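Local coordinates for protein phosphodiesterase (Candida albicans, PDB 6CPU) that belongs to the phosphodiesterases of the HD clan, is largely helical and binds zinc and magnesium ions, at residues S42-T52 / T96-Q104; E116-L124 / S156-T164. All coordinates share one frame; numbering follows the deposited sequence.

Contact 1: residues S42-T52 / T96-Q104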
loop_
_atom_site.group_PDB
_atom_site.type_symbol
_atom_site.label_atom_id
_atom_site.label_comp_id
_atom_site.label_asym_id
_atom_site.label_seq_id
_atom_site.Cartn_x
_atom_site.Cartn_y
_atom_site.Cartn_z
ATOM N N SER A 42 -5.601 8.915 -10.984
ATOM C CA SER A 42 -6.488 9.096 -12.134
ATOM C C SER A 42 -7.358 10.299 -11.810
ATOM O O SER A 42 -7.955 10.358 -10.737
ATOM C CB SER A 42 -7.356 7.855 -12.376
ATOM O OG SER A 42 -8.020 7.942 -13.631
ATOM N N ASN A 43 -7.394 11.281 -12.704
ATOM C CA ASN A 43 -8.070 12.537 -12.389
ATOM C C ASN A 43 -9.100 12.974 -13.429
ATOM O O ASN A 43 -9.468 14.147 -13.501
ATOM C CB ASN A 43 -7.041 13.633 -12.109
ATOM C CG ASN A 43 -6.387 14.153 -13.357
ATOM O OD1 ASN A 43 -6.288 13.445 -14.361
ATOM N ND2 ASN A 43 -5.945 15.412 -13.313
ATOM N N VAL A 44 -9.569 12.013 -14.214
ATOM C CA VAL A 44 -10.647 12.247 -15.173
ATOM C C VAL A 44 -11.681 11.138 -15.003
ATOM O O VAL A 44 -11.319 9.999 -14.661
ATOM C CB VAL A 44 -10.153 12.274 -16.644
ATOM C CG1 VAL A 44 -9.286 13.511 -16.893
ATOM C CG2 VAL A 44 -9.400 11.013 -17.015
ATOM N N PRO A 45 -12.962 11.446 -15.231
ATOM C CA PRO A 45 -13.936 10.366 -15.177
ATOM C C PRO A 45 -13.723 9.402 -16.330
ATOM O O PRO A 45 -13.314 9.829 -17.423
ATOM C CB PRO A 45 -15.279 11.070 -15.324
ATOM C CG PRO A 45 -15.017 12.510 -15.107
ATOM C CD PRO A 45 -13.586 12.760 -15.433
ATOM N N ILE A 46 -13.971 8.124 -16.072
ATOM C CA ILE A 46 -13.874 7.092 -17.083
ATOM C C ILE A 46 -15.278 6.569 -17.362
ATOM O O ILE A 46 -16.015 6.205 -16.433
ATOM C CB ILE A 46 -12.948 5.949 -16.650
ATOM C CG1 ILE A 46 -11.505 6.456 -16.544
ATOM C CG2 ILE A 46 -13.051 4.759 -17.620
ATOM C CD1 ILE A 46 -10.561 5.467 -15.906
ATOM N N VAL A 47 -15.648 6.539 -18.640
ATOM C CA VAL A 47 -16.943 5.986 -19.068
ATOM C C VAL A 47 -16.686 4.680 -19.802
ATOM O O VAL A 47 -15.882 4.646 -20.738
ATOM C CB VAL A 47 -17.715 6.948 -20.002
ATOM C CG1 VAL A 47 -19.011 6.303 -20.481
ATOM C CG2 VAL A 47 -17.994 8.272 -19.309
ATOM N N ILE A 48 -17.327 3.601 -19.360
ATOM C CA ILE A 48 -17.240 2.314 -20.058
ATOM C C ILE A 48 -18.574 2.019 -20.746
ATOM O O ILE A 48 -19.613 2.011 -20.105
ATOM C CB ILE A 48 -16.838 1.160 -19.125
ATOM C CG1 ILE A 48 -15.503 1.475 -18.438
ATOM C CG2 ILE A 48 -16.707 -0.144 -19.903
ATOM C CD1 ILE A 48 -15.046 0.411 -17.462
ATOM N N ILE A 49 -18.514 1.772 -22.055
ATOM C CA ILE A 49 -19.707 1.483 -22.862
ATOM C C ILE A 49 -19.740 -0.006 -23.165
ATOM O O ILE A 49 -18.869 -0.528 -23.864
ATOM C CB ILE A 49 -19.729 2.299 -24.174
ATOM C CG1 ILE A 49 -19.417 3.770 -23.887
ATOM C CG2 ILE A 49 -21.099 2.187 -24.850
ATOM C CD1 ILE A 49 -19.326 4.642 -25.126
ATOM N N PHE A 50 -20.735 -0.680 -22.594
ATOM C CA PHE A 50 -21.004 -2.093 -22.855
ATOM C C PHE A 50 -22.082 -2.239 -23.933
ATOM O O PHE A 50 -22.801 -1.281 -24.223
ATOM C CB PHE A 50 -21.503 -2.787 -21.586
ATOM C CG PHE A 50 -20.463 -2.926 -20.525
ATOM C CD1 PHE A 50 -19.602 -4.012 -20.524
ATOM C CD2 PHE A 50 -20.342 -1.972 -19.524
ATOM C CE1 PHE A 50 -18.636 -4.155 -19.540
ATOM C CE2 PHE A 50 -19.378 -2.111 -18.535
ATOM C CZ PHE A 50 -18.530 -3.206 -18.542
ATOM N N PRO A 51 -22.197 -3.442 -24.528
ATOM C CA PRO A 51 -23.323 -3.736 -25.436
ATOM C C PRO A 51 -24.659 -3.737 -24.698
ATOM O O PRO A 51 -24.709 -4.117 -23.523
ATOM C CB PRO A 51 -23.016 -5.148 -25.955
ATOM C CG PRO A 51 -21.602 -5.432 -25.596
ATOM C CD PRO A 51 -21.248 -4.566 -24.427
ATOM N N THR A 52 -25.732 -3.334 -25.382
ATOM C CA THR A 52 -27.069 -3.305 -24.769
ATOM C C THR A 52 -27.539 -4.715 -24.420
ATOM O O THR A 52 -27.059 -5.703 -24.979
ATOM C CB THR A 52 -28.129 -2.648 -25.682
ATOM O OG1 THR A 52 -28.227 -3.378 -26.911
ATOM C CG2 THR A 52 -27.786 -1.183 -25.973
ATOM N N THR A 96 -13.102 0.043 -8.533
ATOM C CA THR A 96 -13.748 1.083 -7.735
ATOM C C THR A 96 -12.891 2.358 -7.701
ATOM O O THR A 96 -13.394 3.474 -7.839
ATOM C CB THR A 96 -14.059 0.556 -6.289
ATOM O OG1 THR A 96 -14.746 1.561 -5.540
ATOM C CG2 THR A 96 -12.800 0.150 -5.517
ATOM N N HIS A 97 -11.583 2.166 -7.586
ATOM C CA HIS A 97 -10.617 3.260 -7.452
ATOM C C HIS A 97 -10.475 4.170 -8.674
ATOM O O HIS A 97 -9.825 5.205 -8.573
ATOM C CB HIS A 97 -9.236 2.690 -7.091
ATOM C CG HIS A 97 -8.646 1.804 -8.146
ATOM N ND1 HIS A 97 -9.050 0.498 -8.332
ATOM C CD2 HIS A 97 -7.662 2.024 -9.052
ATOM C CE1 HIS A 97 -8.370 -0.034 -9.331
ATOM N NE2 HIS A 97 -7.491 0.857 -9.757
ATOM N N LEU A 98 -11.086 3.805 -9.803
ATOM C CA LEU A 98 -10.917 4.534 -11.064
ATOM C C LEU A 98 -12.040 5.482 -11.528
ATOM O O LEU A 98 -12.013 5.924 -12.682
ATOM C CB LEU A 98 -10.618 3.527 -12.190
ATOM C CG LEU A 98 -9.302 2.766 -12.060
ATOM C CD1 LEU A 98 -9.140 1.806 -13.231
ATOM C CD2 LEU A 98 -8.123 3.726 -11.998
ATOM N N ASN A 99 -13.010 5.787 -10.679
ATOM C CA ASN A 99 -14.061 6.794 -11.000
ATOM C C ASN A 99 -14.800 6.478 -12.296
ATOM O O ASN A 99 -14.829 7.295 -13.216
ATOM C CB ASN A 99 -13.463 8.190 -11.084
ATOM C CG ASN A 99 -12.550 8.482 -9.931
ATOM O OD1 ASN A 99 -12.996 8.530 -8.778
ATOM N ND2 ASN A 99 -11.254 8.646 -10.222
ATOM N N ILE A 100 -15.358 5.270 -12.358
ATOM C CA ILE A 100 -15.962 4.756 -13.591
ATOM C C ILE A 100 -17.484 4.916 -13.580
ATOM O O ILE A 100 -18.133 4.611 -12.574
ATOM C CB ILE A 100 -15.605 3.272 -13.800
ATOM C CG1 ILE A 100 -14.116 3.118 -14.134
ATOM C CG2 ILE A 100 -16.468 2.654 -14.891
ATOM C CD1 ILE A 100 -13.564 1.719 -13.966
ATOM N N LEU A 101 -18.029 5.399 -14.697
ATOM C CA LEU A 101 -19.462 5.310 -15.015
ATOM C C LEU A 101 -19.662 4.280 -16.126
ATOM O O LEU A 101 -19.021 4.378 -17.174
ATOM C CB LEU A 101 -19.977 6.650 -15.513
ATOM C CG LEU A 101 -21.472 6.704 -15.824
ATOM C CD1 LEU A 101 -22.285 6.330 -14.590
ATOM C CD2 LEU A 101 -21.842 8.085 -16.308
ATOM N N MET A 102 -20.530 3.304 -15.893
ATOM C CA MET A 102 -20.829 2.268 -16.882
ATOM C C MET A 102 -22.164 2.568 -17.551
ATOM O O MET A 102 -23.153 2.839 -16.866
ATOM C CB MET A 102 -20.898 0.896 -16.217
ATOM C CG MET A 102 -19.562 0.385 -15.713
ATOM S SD MET A 102 -19.651 -1.244 -14.946
ATOM C CE MET A 102 -20.305 -0.854 -13.337
ATOM N N ILE A 103 -22.191 2.515 -18.880
ATOM C CA ILE A 103 -23.443 2.632 -19.630
ATOM C C ILE A 103 -23.596 1.469 -20.604
ATOM O O ILE A 103 -22.618 0.830 -20.979
ATOM C CB ILE A 103 -23.545 3.973 -20.404
ATOM C CG1 ILE A 103 -22.576 4.021 -21.582
ATOM C CG2 ILE A 103 -23.295 5.155 -19.477
ATOM C CD1 ILE A 103 -22.528 5.373 -22.268
ATOM N N GLN A 104 -24.833 1.184 -21.005
ATOM C CA GLN A 104 -25.065 0.252 -22.112
ATOM C C GLN A 104 -26.092 0.803 -23.101
ATOM O O GLN A 104 -27.217 1.141 -22.733
ATOM C CB GLN A 104 -25.452 -1.147 -21.614
ATOM C CG GLN A 104 -26.087 -1.223 -20.239
ATOM C CD GLN A 104 -26.623 -2.612 -19.936
ATOM O OE1 GLN A 104 -26.343 -3.569 -20.659
ATOM N NE2 GLN A 104 -27.404 -2.728 -18.868
HETATM O O HOH W 1 -8.795 9.444 -8.401
HETATM O O HOH W 2 -10.549 8.032 -12.994
#
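The side chain of M102 crosses that of F50 obliquely, and the contact can be followed atom by atom. Its CB is 4.1 Å from F50 CE2. The next carbon, CG, is turned anti to the carbonyl carbon (chi1 -69°), which brings it to 3.8 Å from F50 CE2, at the ring edge and in the ring plane. M102 SD then approaches F50 CE2 to 3.7 Å in an oblique Met-aromatic contact. Rotation about the CG-SD bond (chi3 -78°) bends the chain, and its end leads away from 42-52, the side chain resting on S88 and I91 of helix 84-94. That helix lies between strands 46-49 and 100-103 in the sequence, so the unit is a beta-alpha-beta crossover joining two adjacent parallel strands. Strand 100-103 is one of the two outermost of the four parallel strands in this chain, whereas 46-49 also pairs with 2-6 through V47 and I49. The ladder opens with I46 N bonded to N99 O at 3.1 Å and continues with L101 N to I46 O at 2.8 Å. I48, I103 and F50 carry on the same alternation. I46, I48, I100 and M102 share one face; V47, I49, L101 and I103 share the other, where I103 CD1 packs 3.9 Å from I49 CG1 with the two side chains pointing the same way. Ahead of the strands, one water donates to V44 O and L98 O while accepting from N99 ND2 and, at 2.6 Å, from S42 OG.

Contact 2: residues E116-L124 / S156-T164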
loop_
_atom_site.group_PDB
_atom_site.type_symbol
_atom_site.label_atom_id
_atom_site.label_comp_id
_atom_site.label_asym_id
_atom_site.label_seq_id
_atom_site.Cartn_x
_atom_site.Cartn_y
_atom_site.Cartn_z
ATOM N N GLU A 116 -23.404 14.655 -14.877
ATOM C CA GLU A 116 -22.693 13.719 -14.024
ATOM C C GLU A 116 -21.182 13.735 -14.305
ATOM O O GLU A 116 -20.370 13.853 -13.381
ATOM C CB GLU A 116 -23.263 12.312 -14.243
ATOM C CG GLU A 116 -23.240 11.422 -13.021
ATOM C CD GLU A 116 -24.072 10.156 -13.181
ATOM O OE1 GLU A 116 -25.108 10.197 -13.879
ATOM O OE2 GLU A 116 -23.688 9.122 -12.591
ATOM N N ILE A 117 -20.809 13.622 -15.578
ATOM C CA ILE A 117 -19.397 13.625 -15.962
ATOM C C ILE A 117 -18.747 14.982 -15.698
ATOM O O ILE A 117 -17.615 15.041 -15.222
ATOM C CB ILE A 117 -19.197 13.198 -17.433
ATOM C CG1 ILE A 117 -19.565 11.722 -17.590
ATOM C CG2 ILE A 117 -17.754 13.410 -17.875
ATOM C CD1 ILE A 117 -19.725 11.282 -19.032
ATOM N N SER A 118 -19.458 16.068 -15.997
ATOM C CA SER A 118 -18.907 17.403 -15.777
ATOM C C SER A 118 -18.668 17.664 -14.292
ATOM O O SER A 118 -17.617 18.176 -13.912
ATOM C CB SER A 118 -19.820 18.489 -16.341
ATOM O OG SER A 118 -19.133 19.733 -16.303
ATOM N N SER A 119 -19.636 17.300 -13.459
ATOM C CA SER A 119 -19.496 17.455 -12.011
ATOM C C SER A 119 -18.316 16.633 -11.499
ATOM O O SER A 119 -17.505 17.136 -10.738
ATOM C CB SER A 119 -20.771 17.038 -11.284
ATOM O OG SER A 119 -21.816 17.946 -11.572
ATOM N N ALA A 120 -18.218 15.376 -11.930
ATOM C CA ALA A 120 -17.110 14.519 -11.514
ATOM C C ALA A 120 -15.753 15.075 -11.962
ATOM O O ALA A 120 -14.791 15.110 -11.179
ATOM C CB ALA A 120 -17.306 13.097 -12.028
ATOM N N LYS A 121 -15.665 15.543 -13.202
ATOM C CA LYS A 121 -14.411 16.137 -13.656
ATOM C C LYS A 121 -13.984 17.311 -12.775
ATOM O O LYS A 121 -12.817 17.415 -12.392
ATOM C CB LYS A 121 -14.508 16.603 -15.102
ATOM C CG LYS A 121 -13.189 17.133 -15.630
ATOM C CD LYS A 121 -13.147 17.106 -17.143
ATOM C CE LYS A 121 -11.726 17.233 -17.663
ATOM N NZ LYS A 121 -11.166 18.568 -17.334
ATOM N N GLU A 122 -14.935 18.186 -12.461
ATOM C CA GLU A 122 -14.668 19.366 -11.640
ATOM C C GLU A 122 -14.124 18.977 -10.261
ATOM O O GLU A 122 -13.277 19.668 -9.705
ATOM C CB GLU A 122 -15.929 20.230 -11.498
ATOM C CG GLU A 122 -16.220 21.115 -12.712
ATOM C CD GLU A 122 -17.654 21.650 -12.765
ATOM O OE1 GLU A 122 -18.364 21.635 -11.727
ATOM O OE2 GLU A 122 -18.078 22.095 -13.860
ATOM N N LEU A 123 -14.587 17.847 -9.733
ATOM C CA LEU A 123 -14.154 17.374 -8.415
ATOM C C LEU A 123 -12.873 16.527 -8.427
ATOM O O LEU A 123 -12.202 16.408 -7.402
ATOM C CB LEU A 123 -15.286 16.588 -7.759
ATOM C CG LEU A 123 -16.537 17.429 -7.474
ATOM C CD1 LEU A 123 -17.731 16.539 -7.173
ATOM C CD2 LEU A 123 -16.297 18.394 -6.320
ATOM N N LEU A 124 -12.527 15.941 -9.570
ATOM C CA LEU A 124 -11.375 15.041 -9.656
ATOM C C LEU A 124 -10.092 15.708 -10.106
ATOM O O LEU A 124 -9.034 15.192 -9.863
ATOM C CB LEU A 124 -11.657 13.889 -10.620
ATOM C CG LEU A 124 -12.630 12.834 -10.091
ATOM C CD1 LEU A 124 -13.076 11.936 -11.234
ATOM C CD2 LEU A 124 -12.028 12.008 -8.976
ATOM N N SER A 156 -23.286 6.832 -0.524
ATOM C CA SER A 156 -23.174 6.577 -1.991
ATOM C C SER A 156 -21.928 7.248 -2.572
ATOM O O SER A 156 -21.137 7.854 -1.846
ATOM C CB SER A 156 -24.429 7.075 -2.716
ATOM O OG SER A 156 -25.591 6.433 -2.218
ATOM N N LYS A 157 -21.757 7.126 -3.882
ATOM C CA LYS A 157 -20.650 7.752 -4.594
ATOM C C LYS A 157 -20.976 9.193 -4.950
ATOM O O LYS A 157 -22.127 9.525 -5.235
ATOM C CB LYS A 157 -20.376 7.007 -5.891
ATOM C CG LYS A 157 -19.931 5.570 -5.728
ATOM C CD LYS A 157 -19.757 4.959 -7.106
ATOM C CE LYS A 157 -19.483 3.483 -7.009
ATOM N NZ LYS A 157 -19.412 2.858 -8.354
ATOM N N ILE A 158 -19.948 10.036 -4.970
ATOM C CA ILE A 158 -20.119 11.448 -5.311
ATOM C C ILE A 158 -20.345 11.568 -6.818
ATOM O O ILE A 158 -19.540 11.079 -7.619
ATOM C CB ILE A 158 -18.906 12.283 -4.850
ATOM C CG1 ILE A 158 -18.745 12.188 -3.337
ATOM C CG2 ILE A 158 -19.053 13.744 -5.254
ATOM C CD1 ILE A 158 -17.414 12.702 -2.841
ATOM N N ALA A 159 -21.465 12.196 -7.186
ATOM C CA ALA A 159 -21.934 12.277 -8.582
ATOM C C ALA A 159 -22.168 10.898 -9.211
ATOM O O ALA A 159 -22.096 10.734 -10.426
ATOM C CB ALA A 159 -20.966 13.094 -9.426
ATOM N N GLY A 160 -22.464 9.910 -8.376
ATOM C CA GLY A 160 -22.617 8.538 -8.820
ATOM C C GLY A 160 -21.338 7.894 -9.310
ATOM O O GLY A 160 -21.380 6.789 -9.843
ATOM N N ILE A 161 -20.193 8.557 -9.121
ATOM C CA ILE A 161 -18.948 8.104 -9.743
ATOM C C ILE A 161 -17.753 7.993 -8.795
ATOM O O ILE A 161 -16.948 7.065 -8.910
ATOM C CB ILE A 161 -18.621 9.052 -10.924
ATOM C CG1 ILE A 161 -19.595 8.789 -12.083
ATOM C CG2 ILE A 161 -17.192 8.906 -11.396
ATOM C CD1 ILE A 161 -19.587 9.879 -13.142
ATOM N N ILE A 162 -17.604 8.933 -7.874
ATOM C CA ILE A 162 -16.393 8.994 -7.086
ATOM C C ILE A 162 -16.578 8.299 -5.738
ATOM O O ILE A 162 -17.452 8.685 -4.972
ATOM C CB ILE A 162 -15.977 10.459 -6.813
ATOM C CG1 ILE A 162 -15.839 11.232 -8.124
ATOM C CG2 ILE A 162 -14.698 10.491 -5.996
ATOM C CD1 ILE A 162 -15.727 12.731 -7.916
ATOM N N PRO A 163 -15.752 7.288 -5.440
ATOM C CA PRO A 163 -15.948 6.562 -4.192
ATOM C C PRO A 163 -15.365 7.304 -2.989
ATOM O O PRO A 163 -14.383 8.047 -3.118
ATOM C CB PRO A 163 -15.175 5.267 -4.430
ATOM C CG PRO A 163 -14.048 5.694 -5.290
ATOM C CD PRO A 163 -14.655 6.701 -6.232
ATOM N N THR A 164 -16.001 7.136 -1.847
ATOM C CA THR A 164 -15.497 7.673 -0.597
ATOM C C THR A 164 -15.062 6.528 0.297
ATOM O O THR A 164 -15.408 5.360 0.057
ATOM C CB THR A 164 -16.564 8.462 0.147
ATOM O OG1 THR A 164 -17.592 7.565 0.572
ATOM C CG2 THR A 164 -17.135 9.552 -0.723
#
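L124 and I162 reach toward each other tip to tip, with I162 CD1 3.8 Å from L124 CG. The I162 side chain is extended, its CG1 anti to the carbonyl carbon (chi1 -55°), and this carries CD1 in among A120, L123 and L124, 3.9 Å from L123 CB. L123 meets the loop in a different way: its branch crosses the side chain of I158 at about a right angle, CD1 standing 3.6 Å from I158 CG2. Farther back along the helix, I161 runs at a slant across E116, its CD1 4.0 Å from E116 CG and 4.1 Å from A120 CB. The loop can offer three isoleucines to one helix because it folds back on itself. K157 to G160 form a type II beta turn, and I161 and I162 both face I158 in a classic beta bulge, in which I158 O accepts from I161 N and I162 N while I158 N donates to I162 O. At the turn itself A159 sets its methyl toward the helix, near A120. The extended chain of E116 passes this corner closely, with OE2 3.1 Å from A159 O; both atoms are acceptors, an unfavourable approach that may raise the proton affinity of the carboxylate somewhat. E116 and I161 also both touch L101 of the neighbouring strand. At the other end N133 of helix 127-135 touches I158 and I162 and donates to L123 O, while T164 caps the start of helix 165-173 through Y167 N.

In the fold
The centres of contacts 1 and 2 lie 11 Å apart, on the same side of the chain's centre and each about 24 Å from it. They come in series: contact 1 closes with strand 100-103, and helix 110-124, which contact 2 uses, follows directly. Helix 110-124 packs on the sheet face of V47 and L101, with V47 CG2 3.5 Å from I117 CD1; the loop 156-164 of contact 2 rests on that helix and also reaches strand 100-103 through I161. The two also touch where N99 O meets I161 CG2 at 3.4 Å. Both belong to an early part of the chain, preceding the zinc ligands H278, H349, D350 and D462 in sequence.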